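Local coordinates for protein cleavage stimulation factor 77 (Encephalitozoon cuniculi, PDB 2UY1) that probably binds mRNA in the nucleus, as a helical-repeat relative of the suppressor of forked proteins of mRNA 3'-end processing, at residues Y330-S344 with E359-N372. Sequence-based numbering, arbitrary orientation.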
loop_
_atom_site.group_PDB
_atom_site.type_symbol
_atom_site.label_atom_id
_atom_site.label_comp_id
_atom_site.label_asym_id
_atom_site.label_seq_id
_atom_site.Cartn_x
_atom_site.Cartn_y
_atom_site.Cartn_z
ATOM N N TYR B 330 -6.951 -17.830 -18.307
ATOM C CA TYR B 330 -7.231 -16.496 -18.897
ATOM C C TYR B 330 -6.123 -15.983 -19.866
ATOM O O TYR B 330 -6.407 -15.685 -21.009
ATOM C CB TYR B 330 -7.553 -15.430 -17.830
ATOM C CG TYR B 330 -7.879 -14.123 -18.486
ATOM C CD1 TYR B 330 -9.009 -14.023 -19.308
ATOM C CD2 TYR B 330 -7.023 -13.020 -18.380
ATOM C CE1 TYR B 330 -9.324 -12.823 -19.990
ATOM C CE2 TYR B 330 -7.338 -11.794 -19.062
ATOM C CZ TYR B 330 -8.482 -11.741 -19.865
ATOM O OH TYR B 330 -8.846 -10.571 -20.522
ATOM N N TYR B 331 -4.876 -15.878 -19.385
ATOM C CA TYR B 331 -3.772 -15.299 -20.190
ATOM C C TYR B 331 -3.304 -16.188 -21.351
ATOM O O TYR B 331 -2.751 -15.695 -22.290
ATOM C CB TYR B 331 -2.606 -14.874 -19.263
ATOM C CG TYR B 331 -3.091 -13.747 -18.416
ATOM C CD1 TYR B 331 -3.229 -12.489 -18.959
ATOM C CD2 TYR B 331 -3.525 -13.958 -17.107
ATOM C CE1 TYR B 331 -3.773 -11.455 -18.220
ATOM C CE2 TYR B 331 -4.075 -12.921 -16.352
ATOM C CZ TYR B 331 -4.181 -11.668 -16.923
ATOM O OH TYR B 331 -4.741 -10.597 -16.222
ATOM N N ALA B 332 -3.577 -17.486 -21.281
ATOM C CA ALA B 332 -3.131 -18.411 -22.329
ATOM C C ALA B 332 -4.192 -18.473 -23.441
ATOM O O ALA B 332 -3.872 -18.433 -24.606
ATOM C CB ALA B 332 -2.841 -19.804 -21.748
ATOM N N THR B 333 -5.459 -18.473 -23.053
ATOM C CA THR B 333 -6.555 -18.707 -23.994
ATOM C C THR B 333 -7.421 -17.461 -24.244
ATOM O O THR B 333 -7.989 -17.324 -25.314
ATOM C CB THR B 333 -7.418 -19.875 -23.512
ATOM O OG1 THR B 333 -8.206 -19.428 -22.406
ATOM C CG2 THR B 333 -6.538 -21.024 -23.094
ATOM N N GLY B 334 -7.494 -16.528 -23.296
ATOM C CA GLY B 334 -8.488 -15.430 -23.396
ATOM C C GLY B 334 -9.948 -15.735 -23.037
ATOM O O GLY B 334 -10.831 -14.842 -23.091
ATOM N N SER B 335 -10.229 -16.961 -22.658
ATOM C CA SER B 335 -11.564 -17.295 -22.107
ATOM C C SER B 335 -11.828 -16.505 -20.810
ATOM O O SER B 335 -10.949 -16.436 -19.932
ATOM C CB SER B 335 -11.639 -18.780 -21.762
ATOM O OG SER B 335 -12.991 -19.237 -21.582
ATOM N N ARG B 336 -13.037 -15.967 -20.681
ATOM C CA ARG B 336 -13.543 -15.437 -19.429
ATOM C C ARG B 336 -14.291 -16.536 -18.676
ATOM O O ARG B 336 -14.241 -16.596 -17.465
ATOM C CB ARG B 336 -14.501 -14.274 -19.689
ATOM C CG ARG B 336 -13.800 -13.060 -20.264
ATOM C CD ARG B 336 -14.715 -11.861 -20.235
ATOM N NE ARG B 336 -13.934 -10.681 -20.571
ATOM C CZ ARG B 336 -14.463 -9.481 -20.712
ATOM N NH1 ARG B 336 -15.760 -9.308 -20.501
ATOM N NH2 ARG B 336 -13.683 -8.465 -21.002
ATOM N N ALA B 337 -14.994 -17.403 -19.407
ATOM C CA ALA B 337 -15.791 -18.479 -18.767
ATOM C C ALA B 337 -15.000 -19.430 -17.888
ATOM O O ALA B 337 -15.387 -19.735 -16.747
ATOM C CB ALA B 337 -16.582 -19.264 -19.831
ATOM N N THR B 338 -13.908 -19.931 -18.423
ATOM C CA THR B 338 -13.160 -20.978 -17.772
ATOM C C THR B 338 -12.554 -20.521 -16.464
ATOM O O THR B 338 -12.732 -21.233 -15.505
ATOM C CB THR B 338 -12.075 -21.575 -18.721
ATOM O OG1 THR B 338 -12.753 -22.320 -19.747
ATOM C CG2 THR B 338 -11.020 -22.501 -17.942
ATOM N N PRO B 339 -11.819 -19.345 -16.440
ATOM C CA PRO B 339 -11.339 -18.847 -15.111
ATOM C C PRO B 339 -12.457 -18.589 -14.108
ATOM O O PRO B 339 -12.259 -18.834 -12.918
ATOM C CB PRO B 339 -10.535 -17.568 -15.425
ATOM C CG PRO B 339 -10.786 -17.227 -16.850
ATOM C CD PRO B 339 -11.376 -18.476 -17.549
ATOM N N TYR B 340 -13.612 -18.129 -14.582
ATOM C CA TYR B 340 -14.747 -17.918 -13.690
ATOM C C TYR B 340 -15.101 -19.230 -12.990
ATOM O O TYR B 340 -15.366 -19.280 -11.777
ATOM C CB TYR B 340 -15.965 -17.434 -14.481
ATOM C CG TYR B 340 -17.164 -17.192 -13.599
ATOM C CD1 TYR B 340 -17.436 -15.912 -13.137
ATOM C CD2 TYR B 340 -18.031 -18.245 -13.203
ATOM C CE1 TYR B 340 -18.513 -15.663 -12.354
ATOM C CE2 TYR B 340 -19.146 -17.997 -12.354
ATOM C CZ TYR B 340 -19.382 -16.682 -11.957
ATOM O OH TYR B 340 -20.456 -16.336 -11.149
ATOM N N ASN B 341 -15.120 -20.296 -13.771
ATOM C CA ASN B 341 -15.453 -21.608 -13.270
ATOM C C ASN B 341 -14.391 -22.185 -12.376
ATOM O O ASN B 341 -14.730 -22.766 -11.388
ATOM C CB ASN B 341 -15.940 -22.535 -14.399
ATOM C CG ASN B 341 -17.251 -22.018 -15.000
ATOM O OD1 ASN B 341 -18.285 -22.631 -14.862
ATOM N ND2 ASN B 341 -17.215 -20.835 -15.587
ATOM N N ILE B 342 -13.118 -21.943 -12.674
ATOM C CA ILE B 342 -12.040 -22.412 -11.781
ATOM C C ILE B 342 -12.045 -21.677 -10.439
ATOM O O ILE B 342 -11.914 -22.296 -9.379
ATOM C CB ILE B 342 -10.662 -22.318 -12.499
ATOM C CG1 ILE B 342 -10.704 -23.121 -13.793
ATOM C CG2 ILE B 342 -9.556 -22.709 -11.571
ATOM C CD1 ILE B 342 -9.500 -23.037 -14.667
ATOM N N PHE B 343 -12.226 -20.352 -10.478
ATOM C CA PHE B 343 -12.350 -19.544 -9.236
ATOM C C PHE B 343 -13.574 -19.997 -8.410
ATOM O O PHE B 343 -13.488 -20.098 -7.184
ATOM C CB PHE B 343 -12.570 -18.071 -9.578
ATOM C CG PHE B 343 -11.315 -17.234 -9.746
ATOM C CD1 PHE B 343 -11.061 -16.627 -10.960
ATOM C CD2 PHE B 343 -10.491 -16.923 -8.658
ATOM C CE1 PHE B 343 -9.915 -15.837 -11.131
ATOM C CE2 PHE B 343 -9.346 -16.093 -8.818
ATOM C CZ PHE B 343 -9.056 -15.562 -10.070
ATOM N N SER B 344 -14.702 -20.220 -9.097
ATOM C CA SER B 344 -15.976 -20.661 -8.493
ATOM C C SER B 344 -15.810 -22.023 -7.798
ATOM O O SER B 344 -16.130 -22.132 -6.609
ATOM C CB SER B 344 -17.089 -20.727 -9.558
ATOM O OG SER B 344 -17.429 -19.434 -10.085
ATOM N N GLU B 359 -9.274 -12.061 -4.784
ATOM C CA GLU B 359 -8.566 -12.231 -6.030
ATOM C C GLU B 359 -9.535 -12.547 -7.129
ATOM O O GLU B 359 -9.250 -12.158 -8.212
ATOM C CB GLU B 359 -7.496 -13.338 -5.964
ATOM C CG GLU B 359 -6.249 -13.042 -5.118
ATOM C CD GLU B 359 -5.372 -11.901 -5.652
ATOM O OE1 GLU B 359 -5.291 -11.784 -6.876
ATOM O OE2 GLU B 359 -4.769 -11.121 -4.854
ATOM N N PHE B 360 -10.647 -13.251 -6.835
ATOM C CA PHE B 360 -11.728 -13.532 -7.816
ATOM C C PHE B 360 -12.456 -12.231 -8.175
ATOM O O PHE B 360 -12.679 -11.991 -9.323
ATOM C CB PHE B 360 -12.775 -14.486 -7.212
ATOM C CG PHE B 360 -13.797 -15.076 -8.196
ATOM C CD1 PHE B 360 -13.714 -14.886 -9.554
ATOM C CD2 PHE B 360 -14.840 -15.903 -7.702
ATOM C CE1 PHE B 360 -14.635 -15.441 -10.429
ATOM C CE2 PHE B 360 -15.761 -16.445 -8.552
ATOM C CZ PHE B 360 -15.685 -16.203 -9.911
ATOM N N PHE B 361 -12.882 -11.452 -7.187
ATOM C CA PHE B 361 -13.582 -10.228 -7.491
ATOM C C PHE B 361 -12.732 -9.274 -8.283
ATOM O O PHE B 361 -13.206 -8.703 -9.251
ATOM C CB PHE B 361 -14.178 -9.571 -6.247
ATOM C CG PHE B 361 -14.715 -8.176 -6.522
ATOM C CD1 PHE B 361 -15.872 -8.006 -7.333
ATOM C CD2 PHE B 361 -14.037 -7.054 -6.041
ATOM C CE1 PHE B 361 -16.370 -6.706 -7.677
ATOM C CE2 PHE B 361 -14.539 -5.736 -6.356
ATOM C CZ PHE B 361 -15.738 -5.611 -7.178
ATOM N N LEU B 362 -11.484 -9.108 -7.905
ATOM C CA LEU B 362 -10.642 -8.044 -8.498
ATOM C C LEU B 362 -10.172 -8.444 -9.882
ATOM O O LEU B 362 -9.942 -7.610 -10.764
ATOM C CB LEU B 362 -9.435 -7.711 -7.629
ATOM C CG LEU B 362 -9.703 -7.034 -6.266
ATOM C CD1 LEU B 362 -8.404 -6.939 -5.515
ATOM C CD2 LEU B 362 -10.393 -5.613 -6.334
ATOM N N PHE B 363 -10.023 -9.759 -10.058
ATOM C CA PHE B 363 -9.774 -10.332 -11.371
ATOM C C PHE B 363 -10.984 -10.033 -12.253
ATOM O O PHE B 363 -10.854 -9.648 -13.387
ATOM C CB PHE B 363 -9.634 -11.862 -11.288
ATOM C CG PHE B 363 -9.671 -12.536 -12.641
ATOM C CD1 PHE B 363 -8.550 -12.493 -13.497
ATOM C CD2 PHE B 363 -10.786 -13.237 -13.054
ATOM C CE1 PHE B 363 -8.591 -13.122 -14.769
ATOM C CE2 PHE B 363 -10.846 -13.846 -14.332
ATOM C CZ PHE B 363 -9.749 -13.780 -15.193
ATOM N N LEU B 364 -12.194 -10.295 -11.797
ATOM C CA LEU B 364 -13.314 -10.024 -12.750
ATOM C C LEU B 364 -13.421 -8.499 -13.086
ATOM O O LEU B 364 -13.755 -8.074 -14.190
ATOM C CB LEU B 364 -14.633 -10.530 -12.142
ATOM C CG LEU B 364 -14.773 -12.060 -12.019
ATOM C CD1 LEU B 364 -16.077 -12.396 -11.293
ATOM C CD2 LEU B 364 -14.760 -12.739 -13.415
ATOM N N LEU B 365 -13.220 -7.658 -12.105
ATOM C CA LEU B 365 -13.373 -6.229 -12.362
ATOM C C LEU B 365 -12.218 -5.744 -13.294
ATOM O O LEU B 365 -12.450 -4.975 -14.254
ATOM C CB LEU B 365 -13.395 -5.495 -11.012
ATOM C CG LEU B 365 -13.887 -4.062 -10.927
ATOM C CD1 LEU B 365 -15.360 -4.074 -11.064
ATOM C CD2 LEU B 365 -13.359 -3.498 -9.569
ATOM N N ARG B 366 -11.009 -6.262 -13.088
ATOM C CA ARG B 366 -9.859 -5.768 -13.877
ATOM C C ARG B 366 -9.838 -6.151 -15.335
ATOM O O ARG B 366 -9.388 -5.380 -16.173
ATOM C CB ARG B 366 -8.509 -6.097 -13.270
ATOM C CG ARG B 366 -7.939 -7.430 -13.617
ATOM C CD ARG B 366 -6.422 -7.521 -13.209
ATOM N NE ARG B 366 -6.244 -7.289 -11.761
ATOM C CZ ARG B 366 -6.181 -8.256 -10.834
ATOM N NH1 ARG B 366 -6.254 -9.549 -11.219
ATOM N NH2 ARG B 366 -6.022 -7.924 -9.522
ATOM N N ILE B 367 -10.302 -7.343 -15.647
ATOM C CA ILE B 367 -10.412 -7.749 -17.069
ATOM C C ILE B 367 -11.646 -7.189 -17.787
ATOM O O ILE B 367 -11.773 -7.313 -19.044
ATOM C CB ILE B 367 -10.421 -9.245 -17.206
ATOM C CG1 ILE B 367 -11.678 -9.825 -16.526
ATOM C CG2 ILE B 367 -9.079 -9.816 -16.640
ATOM C CD1 ILE B 367 -12.233 -11.108 -17.200
ATOM N N GLY B 368 -12.566 -6.634 -17.023
ATOM C CA GLY B 368 -13.652 -5.890 -17.620
ATOM C C GLY B 368 -14.947 -6.686 -17.689
ATOM O O GLY B 368 -15.880 -6.309 -18.403
ATOM N N ASP B 369 -15.018 -7.764 -16.918
ATOM C CA ASP B 369 -16.202 -8.635 -16.884
ATOM C C ASP B 369 -17.139 -8.114 -15.789
ATOM O O ASP B 369 -17.282 -8.739 -14.713
ATOM C CB ASP B 369 -15.766 -10.076 -16.634
ATOM C CG ASP B 369 -16.842 -11.066 -16.885
ATOM O OD1 ASP B 369 -17.588 -10.922 -17.871
ATOM O OD2 ASP B 369 -16.912 -12.052 -16.144
ATOM N N GLU B 370 -17.754 -6.951 -16.087
ATOM C CA GLU B 370 -18.556 -6.167 -15.168
ATOM C C GLU B 370 -19.773 -6.823 -14.512
ATOM O O GLU B 370 -19.942 -6.777 -13.277
ATOM C CB GLU B 370 -18.970 -4.853 -15.836
ATOM C CG GLU B 370 -19.690 -3.937 -14.890
ATOM C CD GLU B 370 -19.981 -2.612 -15.529
ATOM O OE1 GLU B 370 -19.010 -1.857 -15.813
ATOM O OE2 GLU B 370 -21.162 -2.368 -15.777
ATOM N N GLU B 371 -20.614 -7.431 -15.333
ATOM C CA GLU B 371 -21.819 -8.062 -14.886
ATOM C C GLU B 371 -21.547 -9.201 -13.915
ATOM O O GLU B 371 -22.227 -9.327 -12.897
ATOM C CB GLU B 371 -22.607 -8.580 -16.114
ATOM C CG GLU B 371 -23.002 -7.476 -17.122
ATOM C CD GLU B 371 -24.204 -6.647 -16.642
ATOM O OE1 GLU B 371 -25.343 -7.176 -16.771
ATOM O OE2 GLU B 371 -24.000 -5.485 -16.121
ATOM N N ASN B 372 -20.560 -10.037 -14.220
ATOM C CA ASN B 372 -20.145 -11.076 -13.302
ATOM C C ASN B 372 -19.517 -10.573 -12.022
ATOM O O ASN B 372 -19.789 -11.124 -10.944
ATOM C CB ASN B 372 -19.215 -12.092 -13.977
ATOM C CG ASN B 372 -19.964 -12.949 -14.953
ATOM O OD1 ASN B 372 -21.282 -13.170 -14.673
ATOM N ND2 ASN B 372 -19.399 -13.396 -15.947
HETATM O O HOH W 1 -14.615 -6.087 -21.471
#
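Phe343 and Phe360 lie almost parallel but slid apart, with little overlap; instead Phe343 CB sits over the face of Phe360, 3.3 Å from its centroid, a CH-pi contact, and Phe360 CA lies over one face of Phe343. Large flat rings fill the gap between segments 337-344 and 359-367, antiparallel (167°) with axes 10.7 Å apart, and their faces admit a CH group closely. Phe360 also turns its edge to the face of Tyr340. Phe363 meets Phe343 obliquely and points its edge at the face of Tyr330, from the end of the preceding helix 319-333, with planes at 82°. Ile367 CG2 packs 3.6 Å from Tyr330 CE2, while the Tyr330 hydroxyl bonds to the backbone of the chain of another protein. At the polar edge, extended Arg336 offers an aliphatic shaft to Ile367 CD1 and a charged end to Asp369: NH1 makes a salt bridge with OD1, and NH2 donates to water 1, which bonds weakly to Gly368 O. Gly368, with no CB to jam against the preceding carbonyl O, takes the positive phi of the Schellman motif ending helix 354-367. Lacking direct hydrogen bonds between the segments, three helices of this TPR-like array are joined chiefly by aromatic packing, plus one peripheral ion pair.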